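Local coordinates for protein Myo-inositol phosphohydrolase (Mitsuokella multacida, PDB 4WU3) that probably removes phosphate groups from inositol polyphosphates such as phytate, as a phosphatase of the PTP-like phytase family, at residues 341-346 with 475-480; 432-437 with 468-473. The protein carries 2 engineered substitutions. One frame throughout, in Å; residues are numbered along the deposited sequence.

Overall arrangement
Following the chain from the N terminus, strand 342-346 comes first, then strand 432-438, then strand 467-471 and the loop that runs on toward strand 484-486. Contact 1 closes a long loop of 128 residues by bringing 341-346 up to 475-480, and contact 2, with 30 residues between its segments, lies wholly within that span, so the two nest and do not cross. Contact 2 lies largely on one mixed sheet, and contact 1 joins that sheet to the loop after strand 467-471 and to the bound inositol tetrakisphosphate. Their centres are about 6 Å apart. Contact 2 reaches across strand 342-346 from strand 432-438 to strand 467-471 and the start of the following loop.

Contact 1: residues 341-346 with 475-480; sequences IWRLDT and KDKMPI. With 4IP (inositol-(1,3,4,5)-tetrakisphosphate), chain F.
R343 and K477 form a ligand-bridged contact in the inositol phosphate pocket, where strand 342-346 approaches the loop after strand 467-471. No hydrogen bond joins the two segments directly; the phosphate P3 of inositol-(1,3,4,5)-tetrakisphosphate does so, a case of two cations brought together by a shared anion. R343 sends an extended side chain from the strand, CG anti to the backbone N (chi1 171°), and offers the guanidinium edge to P3, which lies in its plane. R343 NH2 donates to O6P of the ligand at 2.6 Å, while R343 NH1 reaches O5P at 3.2 Å in a straighter bond (160°) and adds a weak one to O6P. K477, bent at chi2 (-58°), brings NZ to the same O6P at 2.7 Å and also to O8P (3.0 Å) and O7P of phosphate P4. O6P is thus gripped from both segments, and its negative charge probably offsets the like charges of R343 NH2 and K477 NZ, 4.3 Å apart. With a leucine in place of R343, O5P and O6P would probably lose these donors, leaving K477 as the lone cation of the two segments at P3. Farther from the ligand, I341 CD1 meets P479 CB at 4.1 Å in a small apolar touch. S540, R546 and K592 also hold the ligand, as do the backbone N atoms of Q541 and A544. Strand 342-346 is hydrogen-bonded to strand 432-438 along one edge and to A471 along the other, while T75 of the second subunit packs on P479.

Contact 2: residues 432-437 with 468-473; sequences NAVSWY and LIVAEL
The Y437 ring carries a methyl of L473 over one face: CD1 stands 3.5 Å from the ring centroid and only 7° off the normal, a centred CH-pi contact. All six ring carbons lie within 3.9 Å of that methyl, the nearest being CD2 at 3.6 Å from L473 CD1, so no single edge bears the touch. The ring is placed by a first torsion with CG anti to the backbone N (chi1 -176°), which turns it toward L473; L473 comes to meet it with CG anti to its own carbonyl carbon (chi1 -58°), and the two side chains approach at a slant. Near the ring's hydroxyl end K477 packs alongside, and the Y437 side chain lies about 4 Å from the bound inositol tetrakisphosphate, which puts this CH-pi contact beside the pocket and probably lets the ring help line it. The second touch is a simple one: V434 CG1 and V470 CG1 meet at 3.8 Å, branch against branch, their side chains crossing at about a right angle. F429 of the adjacent strand 426-429 touches both valines. Neither touch involves a hydrogen bond between the segments. Y437 and L473 join strand to loop, whereas the valine pair illustrates how strands that are not direct neighbours can still meet through side chains over the strand separating them. That strand is 342-346, whose R343 pairs through its backbone with S435 and whose L344 pairs with A471. Helix 449-463, in the connection between the two segments, packs against W436 and L468.

Contact 1: residues 341-346 with 475-480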
ATOM      1  N   ILE A 341      -4.235  29.453  -8.151  1.00 13.10           N
ATOM      2  CA  ILE A 341      -3.612  30.746  -7.867  1.00 12.32           C
ATOM      3  C   ILE A 341      -3.343  31.544  -9.136  1.00 11.97           C
ATOM      4  O   ILE A 341      -3.094  30.978 -10.203  1.00 11.75           O
ATOM      5  CB  ILE A 341      -2.281  30.561  -7.099  1.00 12.28           C
ATOM      6  CG1 ILE A 341      -1.824  31.874  -6.457  1.00 11.55           C
ATOM      7  CG2 ILE A 341      -1.195  30.027  -8.022  1.00 12.79           C
ATOM      8  CD1 ILE A 341      -0.610  31.738  -5.562  1.00 10.67           C
ATOM      9  N   TRP A 342      -3.387  32.864  -9.016  1.00 11.53           N
ATOM     10  CA  TRP A 342      -2.946  33.722 -10.099  1.00 12.21           C
ATOM     11  C   TRP A 342      -1.437  33.918  -9.987  1.00 13.48           C
ATOM     12  O   TRP A 342      -0.920  34.523  -9.049  1.00 13.54           O
ATOM     13  CB  TRP A 342      -3.673  35.065 -10.091  1.00 12.73           C
ATOM     14  CG  TRP A 342      -5.084  34.985 -10.589  1.00 12.39           C
ATOM     15  CD1 TRP A 342      -6.215  35.101  -9.843  1.00 13.23           C
ATOM     16  CD2 TRP A 342      -5.516  34.767 -11.943  1.00 12.71           C
ATOM     17  NE1 TRP A 342      -7.333  34.964 -10.644  1.00 14.72           N
ATOM     18  CE2 TRP A 342      -6.928  34.762 -11.937  1.00 13.63           C
ATOM     19  CE3 TRP A 342      -4.845  34.568 -13.157  1.00 13.07           C
ATOM     20  CZ2 TRP A 342      -7.680  34.569 -13.096  1.00 13.98           C
ATOM     21  CZ3 TRP A 342      -5.591  34.370 -14.304  1.00 12.60           C
ATOM     22  CH2 TRP A 342      -6.995  34.383 -14.269  1.00 13.47           C
ATOM     23  N   ARG A 343      -0.736  33.361 -10.957  1.00 15.12           N
ATOM     24  CA  ARG A 343       0.695  33.463 -11.035  1.00 13.72           C
ATOM     25  C   ARG A 343       1.059  34.727 -11.787  1.00 14.19           C
ATOM     26  O   ARG A 343       0.451  35.050 -12.804  1.00 13.95           O
ATOM     27  CB  ARG A 343       1.221  32.258 -11.800  1.00 12.99           C
ATOM     28  CG  ARG A 343       2.692  32.322 -12.160  1.00 13.22           C
ATOM     29  CD  ARG A 343       3.078  31.108 -12.992  1.00 12.49           C
ATOM     30  NE  ARG A 343       4.517  30.862 -12.979  1.00 12.89           N
ATOM     31  CZ  ARG A 343       5.110  29.850 -13.611  1.00 13.02           C
ATOM     32  NH1 ARG A 343       4.395  28.982 -14.314  1.00 11.57           N
ATOM     33  NH2 ARG A 343       6.426  29.705 -13.546  1.00 14.38           N
ATOM     34  N   LEU A 344       2.056  35.436 -11.278  1.00 14.67           N
ATOM     35  CA  LEU A 344       2.669  36.536 -12.000  1.00 14.86           C
ATOM     36  C   LEU A 344       3.714  36.000 -12.973  1.00 13.56           C
ATOM     37  O   LEU A 344       4.816  35.659 -12.566  1.00 14.30           O
ATOM     38  CB  LEU A 344       3.330  37.488 -11.005  1.00 15.82           C
ATOM     39  CG  LEU A 344       4.196  38.607 -11.582  1.00 17.63           C
ATOM     40  CD1 LEU A 344       3.388  39.487 -12.524  1.00 17.66           C
ATOM     41  CD2 LEU A 344       4.763  39.419 -10.426  1.00 18.70           C
ATOM     42  N   ASP A 345       3.369  35.929 -14.255  1.00 13.91           N
ATOM     43  CA  ASP A 345       4.274  35.396 -15.276  1.00 13.41           C
ATOM     44  C   ASP A 345       5.400  36.372 -15.539  1.00 13.31           C
ATOM     45  O   ASP A 345       6.563  35.993 -15.615  1.00 13.24           O
ATOM     46  CB  ASP A 345       3.530  35.138 -16.591  1.00 14.23           C
ATOM     47  CG  ASP A 345       2.616  33.924 -16.524  1.00 15.80           C
ATOM     48  OD1 ASP A 345       2.854  33.051 -15.672  1.00 15.68           O
ATOM     49  OD2 ASP A 345       1.663  33.843 -17.327  1.00 15.99           O
ATOM     50  N   THR A 346       5.045  37.641 -15.705  1.00 13.76           N
ATOM     51  CA  THR A 346       6.036  38.673 -15.938  1.00 14.35           C
ATOM     52  C   THR A 346       5.468  40.041 -15.584  1.00 16.17           C
ATOM     53  O   THR A 346       4.335  40.395 -15.927  1.00 16.65           O
ATOM     54  CB  THR A 346       6.581  38.642 -17.385  1.00 14.71           C
ATOM     55  OG1 THR A 346       7.542  39.694 -17.564  1.00 14.01           O
ATOM     56  CG2 THR A 346       5.467  38.800 -18.398  1.00 14.90           C
ATOM     57  N   LYS A 475      11.314  28.336  -7.162  1.00 26.97           N
ATOM     58  CA  LYS A 475      11.774  27.078  -7.736  1.00 33.69           C
ATOM     59  C   LYS A 475      10.859  25.900  -7.362  1.00 29.67           C
ATOM     60  O   LYS A 475      10.754  24.923  -8.111  1.00 26.87           O
ATOM     61  CB  LYS A 475      13.220  26.812  -7.293  1.00 42.48           C
ATOM     62  CG  LYS A 475      13.796  25.474  -7.744  1.00 56.76           C
ATOM     63  CD  LYS A 475      13.779  25.322  -9.260  1.00 66.16           C
ATOM     64  CE  LYS A 475      14.364  23.983  -9.690  1.00 71.53           C
ATOM     65  NZ  LYS A 475      14.148  23.699 -11.138  1.00 68.27           N
ATOM     66  N   ASP A 476      10.199  25.996  -6.210  1.00 28.37           N
ATOM     67  CA  ASP A 476       9.317  24.931  -5.732  1.00 27.89           C
ATOM     68  C   ASP A 476       7.849  25.196  -6.092  1.00 26.02           C
ATOM     69  O   ASP A 476       6.948  24.487  -5.632  1.00 24.27           O
ATOM     70  CB  ASP A 476       9.464  24.762  -4.214  1.00 35.04           C
ATOM     71  CG  ASP A 476      10.888  24.401  -3.794  1.00 40.31           C
ATOM     72  OD1 ASP A 476      11.543  23.614  -4.512  1.00 43.83           O
ATOM     73  OD2 ASP A 476      11.352  24.896  -2.742  1.00 43.49           O
ATOM     74  N   LYS A 477       7.616  26.211  -6.918  1.00 22.67           N
ATOM     75  CA  LYS A 477       6.268  26.570  -7.345  1.00 21.26           C
ATOM     76  C   LYS A 477       5.428  27.058  -6.174  1.00 20.80           C
ATOM     77  O   LYS A 477       4.199  26.909  -6.166  1.00 21.07           O
ATOM     78  CB  LYS A 477       5.562  25.377  -8.001  1.00 24.23           C
ATOM     79  CG  LYS A 477       6.313  24.741  -9.154  1.00 26.49           C
ATOM     80  CD  LYS A 477       6.603  25.731 -10.274  1.00 28.81           C
ATOM     81  CE  LYS A 477       7.492  25.072 -11.321  1.00 32.61           C
ATOM     82  NZ  LYS A 477       8.146  26.040 -12.242  1.00 30.97           N
ATOM     83  N   MET A 478       6.091  27.619  -5.173  1.00 19.72           N
ATOM     84  CA  MET A 478       5.393  28.196  -4.034  1.00 20.03           C
ATOM     85  C   MET A 478       5.430  29.709  -4.172  1.00 19.76           C
ATOM     86  O   MET A 478       6.417  30.270  -4.647  1.00 21.95           O
ATOM     87  CB  MET A 478       6.049  27.758  -2.728  1.00 20.41           C
ATOM     88  CG  MET A 478       5.989  26.257  -2.494  1.00 22.73           C
ATOM     89  SD  MET A 478       4.303  25.651  -2.307  1.00 23.63           S
ATOM     90  CE  MET A 478       3.948  26.141  -0.622  1.00 24.67           C
ATOM     91  N   PRO A 479       4.353  30.381  -3.766  1.00 19.36           N
ATOM     92  CA  PRO A 479       4.330  31.824  -3.966  1.00 21.70           C
ATOM     93  C   PRO A 479       5.380  32.548  -3.133  1.00 19.99           C
ATOM     94  O   PRO A 479       5.660  32.142  -2.004  1.00 19.33           O
ATOM     95  CB  PRO A 479       2.919  32.223  -3.524  1.00 21.12           C
ATOM     96  CG  PRO A 479       2.480  31.138  -2.609  1.00 19.15           C
ATOM     97  CD  PRO A 479       3.153  29.884  -3.075  1.00 18.29           C
ATOM     98  N   ILE A 480       5.951  33.607  -3.703  1.00 19.46           N
ATOM     99  CA  ILE A 480       6.913  34.460  -3.004  1.00 19.36           C
ATOM    100  C   ILE A 480       6.251  35.726  -2.432  1.00 19.08           C
ATOM    101  O   ILE A 480       5.680  36.534  -3.165  1.00 19.19           O
ATOM    102  CB  ILE A 480       8.050  34.866  -3.949  1.00 19.04           C
ATOM    103  CG1 ILE A 480       8.759  33.612  -4.452  1.00 19.29           C
ATOM    104  CG2 ILE A 480       9.019  35.813  -3.246  1.00 20.56           C
ATOM    105  CD1 ILE A 480       9.612  33.833  -5.681  1.00 19.39           C
TER
HETATM  106  C1  4IP F 702       8.574  25.694 -19.856  1.00 39.44           C
HETATM  107  O1  4IP F 702       8.704  26.480 -21.040  1.00 28.87           O
HETATM  108  C2  4IP F 702       8.115  26.567 -18.695  1.00 44.96           C
HETATM  109  O2  4IP F 702       9.012  27.658 -18.538  1.00 47.40           O
HETATM  110  C3  4IP F 702       8.089  25.791 -17.384  1.00 50.30           C
HETATM  111  O3  4IP F 702       7.689  26.659 -16.321  1.00 63.15           O
HETATM  112  C4  4IP F 702       9.447  25.174 -17.064  1.00 48.35           C
HETATM  113  O4  4IP F 702       9.330  24.381 -15.877  1.00 51.77           O
HETATM  114  C5  4IP F 702       9.914  24.300 -18.223  1.00 49.28           C
HETATM  115  O5  4IP F 702      11.211  23.763 -17.954  1.00 54.25           O
HETATM  116  C6  4IP F 702       9.935  25.077 -19.539  1.00 44.98           C
HETATM  117  O6  4IP F 702      10.332  24.223 -20.614  1.00 41.56           O
HETATM  118  P1  4IP F 702       7.460  26.827 -21.997  1.00 21.08           P
HETATM  119  O1P 4IP F 702       7.128  25.521 -22.665  1.00 17.16           O
HETATM  120  O2P 4IP F 702       8.026  27.886 -22.907  1.00 20.97           O
HETATM  121  O3P 4IP F 702       6.401  27.355 -21.063  1.00 23.13           O
HETATM  122  P3  4IP F 702       6.410  26.290 -15.409  1.00 64.27           P
HETATM  123  O4P 4IP F 702       6.571  24.813 -15.135  1.00 79.37           O
HETATM  124  O5P 4IP F 702       5.226  26.651 -16.277  1.00 65.22           O
HETATM  125  O6P 4IP F 702       6.566  27.144 -14.176  1.00 71.57           O
HETATM  126  P4  4IP F 702      10.336  24.550 -14.622  1.00 55.79           P
HETATM  127  O7P 4IP F 702      10.374  26.034 -14.353  1.00 53.50           O
HETATM  128  O8P 4IP F 702       9.651  23.755 -13.538  1.00 57.45           O
HETATM  129  O9P 4IP F 702      11.639  23.962 -15.129  1.00 50.09           O
HETATM  130  P5  4IP F 702      11.572  22.260 -18.424  1.00 59.33           P
HETATM  131  OPF 4IP F 702      10.251  21.504 -18.414  1.00 44.56           O
HETATM  132  OPG 4IP F 702      12.564  21.809 -17.373  1.00 75.69           O
HETATM  133  OPH 4IP F 702      12.158  22.436 -19.807  1.00 61.28           O

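Contact 2: residues 432-437 with 468-473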
ATOM      1  N   ASN A 432       0.360  43.622 -16.121  1.00 12.37           N
ATOM      2  CA  ASN A 432       1.204  42.453 -15.838  1.00 11.03           C
ATOM      3  C   ASN A 432       0.626  41.188 -16.451  1.00 10.46           C
ATOM      4  O   ASN A 432      -0.579  40.971 -16.406  1.00 11.34           O
ATOM      5  CB  ASN A 432       1.332  42.221 -14.330  1.00 11.10           C
ATOM      6  CG  ASN A 432       1.843  43.431 -13.585  1.00 12.18           C
ATOM      7  OD1 ASN A 432       2.917  43.954 -13.864  1.00 10.89           O
ATOM      8  ND2 ASN A 432       1.064  43.885 -12.618  1.00 16.00           N
ATOM      9  N   ALA A 433       1.496  40.350 -17.004  1.00 10.27           N
ATOM     10  CA  ALA A 433       1.107  39.038 -17.524  1.00  9.80           C
ATOM     11  C   ALA A 433       0.846  38.088 -16.354  1.00  9.60           C
ATOM     12  O   ALA A 433       1.698  37.928 -15.480  1.00 10.27           O
ATOM     13  CB  ALA A 433       2.220  38.481 -18.402  1.00  9.54           C
ATOM     14  N   VAL A 434      -0.326  37.464 -16.346  1.00  9.17           N
ATOM     15  CA  VAL A 434      -0.698  36.534 -15.300  1.00  8.87           C
ATOM     16  C   VAL A 434      -1.268  35.269 -15.917  1.00  9.14           C
ATOM     17  O   VAL A 434      -1.659  35.263 -17.084  1.00  8.50           O
ATOM     18  CB  VAL A 434      -1.746  37.145 -14.348  1.00  9.70           C
ATOM     19  CG1 VAL A 434      -1.213  38.411 -13.698  1.00  9.96           C
ATOM     20  CG2 VAL A 434      -3.033  37.444 -15.091  1.00 10.50           C
ATOM     21  N   SER A 435      -1.300  34.200 -15.125  1.00 10.29           N
ATOM     22  CA  SER A 435      -1.896  32.932 -15.543  1.00  9.76           C
ATOM     23  C   SER A 435      -2.553  32.207 -14.373  1.00 10.05           C
ATOM     24  O   SER A 435      -2.198  32.409 -13.214  1.00 11.56           O
ATOM     25  CB  SER A 435      -0.854  32.031 -16.222  1.00  9.57           C
ATOM     26  OG  SER A 435       0.240  31.772 -15.369  1.00  8.98           O
ATOM     27  N   TRP A 436      -3.537  31.372 -14.674  1.00  9.84           N
ATOM     28  CA  TRP A 436      -4.218  30.620 -13.635  1.00 10.14           C
ATOM     29  C   TRP A 436      -3.472  29.305 -13.463  1.00 10.49           C
ATOM     30  O   TRP A 436      -3.602  28.393 -14.269  1.00 11.16           O
ATOM     31  CB  TRP A 436      -5.672  30.398 -14.021  1.00 10.35           C
ATOM     32  CG  TRP A 436      -6.521  29.747 -12.958  1.00 12.18           C
ATOM     33  CD1 TRP A 436      -7.217  28.583 -13.075  1.00 13.29           C
ATOM     34  CD2 TRP A 436      -6.777  30.235 -11.632  1.00 12.70           C
ATOM     35  NE1 TRP A 436      -7.883  28.310 -11.911  1.00 13.65           N
ATOM     36  CE2 TRP A 436      -7.629  29.307 -11.007  1.00 14.06           C
ATOM     37  CE3 TRP A 436      -6.362  31.364 -10.913  1.00 13.25           C
ATOM     38  CZ2 TRP A 436      -8.082  29.469  -9.695  1.00 14.02           C
ATOM     39  CZ3 TRP A 436      -6.806  31.525  -9.608  1.00 14.04           C
ATOM     40  CH2 TRP A 436      -7.659  30.581  -9.014  1.00 15.25           C
ATOM     41  N   TYR A 437      -2.670  29.235 -12.412  1.00 11.27           N
ATOM     42  CA  TYR A 437      -1.684  28.185 -12.259  1.00 10.68           C
ATOM     43  C   TYR A 437      -2.214  27.028 -11.453  1.00 10.69           C
ATOM     44  O   TYR A 437      -2.611  27.197 -10.303  1.00 10.45           O
ATOM     45  CB  TYR A 437      -0.431  28.722 -11.562  1.00 10.21           C
ATOM     46  CG  TYR A 437       0.685  27.702 -11.460  1.00 10.44           C
ATOM     47  CD1 TYR A 437       1.554  27.487 -12.523  1.00 11.18           C
ATOM     48  CD2 TYR A 437       0.857  26.947 -10.311  1.00 10.54           C
ATOM     49  CE1 TYR A 437       2.577  26.550 -12.434  1.00 11.12           C
ATOM     50  CE2 TYR A 437       1.863  25.999 -10.219  1.00 11.54           C
ATOM     51  CZ  TYR A 437       2.719  25.805 -11.281  1.00 11.45           C
ATOM     52  OH  TYR A 437       3.716  24.870 -11.179  1.00 12.68           O
ATOM     53  N   LEU A 468      -6.909  40.306  -5.118  1.00 28.69           N
ATOM     54  CA  LEU A 468      -6.482  38.902  -5.218  1.00 28.89           C
ATOM     55  C   LEU A 468      -4.981  38.723  -5.024  1.00 26.06           C
ATOM     56  O   LEU A 468      -4.202  39.651  -5.234  1.00 23.70           O
ATOM     57  CB  LEU A 468      -6.821  38.345  -6.607  1.00 30.13           C
ATOM     58  CG  LEU A 468      -8.263  38.447  -7.095  1.00 30.38           C
ATOM     59  CD1 LEU A 468      -8.347  38.027  -8.550  1.00 32.31           C
ATOM     60  CD2 LEU A 468      -9.185  37.602  -6.237  1.00 33.18           C
ATOM     61  N   ILE A 469      -4.576  37.512  -4.646  1.00 24.34           N
ATOM     62  CA  ILE A 469      -3.160  37.168  -4.617  1.00 20.20           C
ATOM     63  C   ILE A 469      -2.669  36.967  -6.051  1.00 18.68           C
ATOM     64  O   ILE A 469      -3.223  36.161  -6.796  1.00 16.86           O
ATOM     65  CB  ILE A 469      -2.900  35.880  -3.821  1.00 20.73           C
ATOM     66  CG1 ILE A 469      -3.398  36.018  -2.372  1.00 24.07           C
ATOM     67  CG2 ILE A 469      -1.424  35.519  -3.865  1.00 21.33           C
ATOM     68  CD1 ILE A 469      -2.543  36.889  -1.467  1.00 23.21           C
ATOM     69  N   VAL A 470      -1.653  37.730  -6.439  1.00 17.26           N
ATOM     70  CA  VAL A 470      -0.964  37.537  -7.709  1.00 16.76           C
ATOM     71  C   VAL A 470       0.520  37.480  -7.395  1.00 17.94           C
ATOM     72  O   VAL A 470       1.138  38.498  -7.101  1.00 23.09           O
ATOM     73  CB  VAL A 470      -1.229  38.677  -8.707  1.00 15.98           C
ATOM     74  CG1 VAL A 470      -0.439  38.457  -9.988  1.00 16.55           C
ATOM     75  CG2 VAL A 470      -2.714  38.795  -9.017  1.00 15.47           C
ATOM     76  N   ALA A 471       1.090  36.282  -7.453  1.00 17.60           N
ATOM     77  CA  ALA A 471       2.414  36.057  -6.907  1.00 16.66           C
ATOM     78  C   ALA A 471       3.344  35.400  -7.912  1.00 17.16           C
ATOM     79  O   ALA A 471       2.926  34.579  -8.728  1.00 13.89           O
ATOM     80  CB  ALA A 471       2.302  35.188  -5.669  1.00 16.24           C
ATOM     81  N   GLU A 472       4.615  35.773  -7.851  1.00 17.45           N
ATOM     82  CA  GLU A 472       5.626  35.051  -8.575  1.00 20.51           C
ATOM     83  C   GLU A 472       5.848  33.722  -7.856  1.00 22.04           C
ATOM     84  O   GLU A 472       5.794  33.652  -6.618  1.00 19.01           O
ATOM     85  CB  GLU A 472       6.922  35.850  -8.620  1.00 26.08           C
ATOM     86  CG  GLU A 472       8.017  35.199  -9.449  1.00 30.06           C
ATOM     87  CD  GLU A 472       9.307  35.997  -9.428  1.00 38.45           C
ATOM     88  OE1 GLU A 472       9.321  37.081  -8.801  1.00 44.24           O
ATOM     89  OE2 GLU A 472      10.305  35.539 -10.030  1.00 36.14           O
ATOM     90  N   LEU A 473       6.084  32.663  -8.627  1.00 20.06           N
ATOM     91  CA  LEU A 473       6.389  31.367  -8.037  1.00 19.49           C
ATOM     92  C   LEU A 473       7.890  31.130  -7.982  1.00 19.29           C
ATOM     93  O   LEU A 473       8.606  31.504  -8.901  1.00 19.88           O
ATOM     94  CB  LEU A 473       5.723  30.251  -8.828  1.00 17.70           C
ATOM     95  CG  LEU A 473       4.216  30.331  -8.959  1.00 18.29           C
ATOM     96  CD1 LEU A 473       3.705  29.089  -9.685  1.00 18.10           C
ATOM     97  CD2 LEU A 473       3.576  30.486  -7.584  1.00 17.81           C
TER